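Side-chain contact in amidohydrolase (PDB 2I5G), which probably acts as a metallodipeptidase of the peptidase M19 (renal dipeptidase) family, hydrolysing dipeptides: residues W261-K266 with T273-I278. The protein carries 2 engineered substitutions. Sequence-based numbering, arbitrary orientation.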
# COMPACT_ATOMS: atom_id res chain seq x y z
N TRP A 261 14.46 -0.39 14.00
CA TRP A 261 13.81 0.26 12.87
C TRP A 261 13.52 -0.75 11.76
O TRP A 261 12.52 -0.66 11.05
CB TRP A 261 14.74 1.35 12.34
CG TRP A 261 14.19 2.12 11.21
CD1 TRP A 261 13.07 2.90 11.22
CD2 TRP A 261 14.76 2.24 9.91
NE1 TRP A 261 12.91 3.51 10.00
CE2 TRP A 261 13.93 3.13 9.18
CE3 TRP A 261 15.89 1.70 9.29
CZ2 TRP A 261 14.20 3.48 7.85
CZ3 TRP A 261 16.16 2.06 7.97
CH2 TRP A 261 15.32 2.94 7.27
N LEU A 262 14.42 -1.71 11.61
CA LEU A 262 14.28 -2.74 10.61
C LEU A 262 13.28 -3.81 11.07
O LEU A 262 12.65 -4.47 10.26
CB LEU A 262 15.65 -3.39 10.35
CG LEU A 262 16.38 -3.15 9.03
CD1 LEU A 262 16.36 -1.69 8.63
CD2 LEU A 262 17.82 -3.63 9.16
N THR A 263 13.11 -3.96 12.38
CA THR A 263 12.21 -4.99 12.89
C THR A 263 10.76 -4.63 13.23
O THR A 263 9.95 -5.51 13.55
CB THR A 263 12.83 -5.69 14.11
OG1 THR A 263 13.26 -4.70 15.05
CG2 THR A 263 14.02 -6.53 13.67
N HIS A 264 10.42 -3.35 13.16
CA HIS A 264 9.04 -2.94 13.43
C HIS A 264 8.43 -2.47 12.11
O HIS A 264 9.08 -1.77 11.34
CB HIS A 264 9.00 -1.80 14.46
CG HIS A 264 9.38 -2.22 15.85
ND1 HIS A 264 10.67 -2.51 16.21
CD2 HIS A 264 8.62 -2.42 16.95
CE1 HIS A 264 10.70 -2.86 17.49
NE2 HIS A 264 9.47 -2.82 17.96
N ASP A 265 7.18 -2.87 11.85
CA ASP A 265 6.52 -2.47 10.61
C ASP A 265 6.56 -0.95 10.41
O ASP A 265 6.29 -0.19 11.35
CB ASP A 265 5.06 -2.96 10.61
CG ASP A 265 4.36 -2.73 9.27
OD1 ASP A 265 4.88 -3.24 8.25
OD2 ASP A 265 3.30 -2.07 9.23
N LYS A 266 6.92 -0.52 9.21
CA LYS A 266 7.01 0.90 8.88
C LYS A 266 8.17 1.55 9.62
O LYS A 266 8.36 2.76 9.57
CB LYS A 266 5.71 1.63 9.27
CG LYS A 266 4.65 1.70 8.17
CD LYS A 266 4.23 0.33 7.71
CE LYS A 266 3.19 0.43 6.63
NZ LYS A 266 2.62 -0.91 6.36
N THR A 273 9.57 -9.03 14.07
CA THR A 273 10.49 -10.10 14.42
C THR A 273 11.55 -9.60 15.39
O THR A 273 11.56 -8.44 15.78
CB THR A 273 11.21 -10.64 13.16
OG1 THR A 273 11.85 -11.88 13.46
CG2 THR A 273 12.26 -9.65 12.67
N ASN A 274 12.44 -10.51 15.77
CA ASN A 274 13.55 -10.20 16.67
C ASN A 274 14.74 -11.01 16.19
O ASN A 274 14.73 -12.24 16.25
CB ASN A 274 13.20 -10.56 18.11
CG ASN A 274 14.33 -10.25 19.08
OD1 ASN A 274 14.97 -9.19 19.00
ND2 ASN A 274 14.58 -11.16 20.02
N PHE A 275 15.75 -10.32 15.68
CA PHE A 275 16.95 -10.98 15.17
C PHE A 275 17.82 -11.51 16.28
O PHE A 275 18.34 -12.62 16.20
CB PHE A 275 17.80 -10.02 14.33
CG PHE A 275 17.09 -9.41 13.16
CD1 PHE A 275 16.26 -10.18 12.35
CD2 PHE A 275 17.30 -8.08 12.82
CE1 PHE A 275 15.65 -9.64 11.22
CE2 PHE A 275 16.70 -7.52 11.69
CZ PHE A 275 15.87 -8.31 10.90
N GLY A 276 17.97 -10.72 17.33
CA GLY A 276 18.82 -11.11 18.44
C GLY A 276 20.18 -10.49 18.19
O GLY A 276 20.30 -9.54 17.42
N LYS A 277 21.21 -11.03 18.83
CA LYS A 277 22.57 -10.54 18.67
C LYS A 277 23.00 -10.58 17.21
O LYS A 277 22.71 -11.54 16.50
CB LYS A 277 23.53 -11.40 19.50
CG LYS A 277 23.15 -11.49 20.98
CD LYS A 277 23.18 -12.93 21.50
CE LYS A 277 21.99 -13.78 21.01
NZ LYS A 277 22.01 -14.09 19.55
N ILE A 278 23.68 -9.53 16.76
CA ILE A 278 24.14 -9.46 15.37
C ILE A 278 25.63 -9.80 15.32
O ILE A 278 26.49 -8.96 15.59
CB ILE A 278 23.92 -8.05 14.76
CG1 ILE A 278 22.44 -7.66 14.85
CG2 ILE A 278 24.35 -8.05 13.30
CD1 ILE A 278 21.50 -8.58 14.08
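Thr263 and Phe275 meet in a CH-pi contact that dominates this small apolar interface, in which 193 Å² is buried with both sides summed. The Thr263 methyl CG2 lies 3.8 Å from the centroid of the Phe275 ring and 23° off its normal, so it sits over a face but is displaced toward the rim; CE2 of Phe275 is the ring atom nearest CG2 of Thr263, at 3.5 Å. Leu262 approaches the same ring differently: its CB comes to 4.5 Å from CE2 of Phe275 near the ring plane, a looser apolar touch at the edge.

Two methyls form the second apolar pair, CG2 of Thr263 and CG2 of Thr273 being 3.7 Å apart where the two side chains cross at about a right angle. The CG2 of Thr263 is therefore shared between a ring face and a methyl. The chi1 of Thr263, 51°, places CG2 anti to the carbonyl carbon and directs it at Phe275 and Thr273, while OG1 hydrogen-bonds chiefly to Phe259 O, with Glu260 O as a second partner.

No hydrogen bond links the two segments. Thr273 O rests 3.5 Å from Thr263 CB and takes its hydrogen bond from Arg271 NE. Within 261-266, Lys266 NZ forms a salt bridge with Asp265 OD2 at 3.2 Å, from the syn side and 19° out of the carboxylate plane, and Arg270 also pairs with that oxygen.

The contact packs the loop leading toward helix 291-299 against the C-terminal turn of helix 256-263, about 18 Å from the chain centre in this TIM-barrel-clan domain. Phe275 also touches Phe259 of that helix and meets Phe213 edge-to-face. Helix 256-263 follows strand 244-246, an outermost strand of the three-stranded parallel sheet with 177-181 and 207-210.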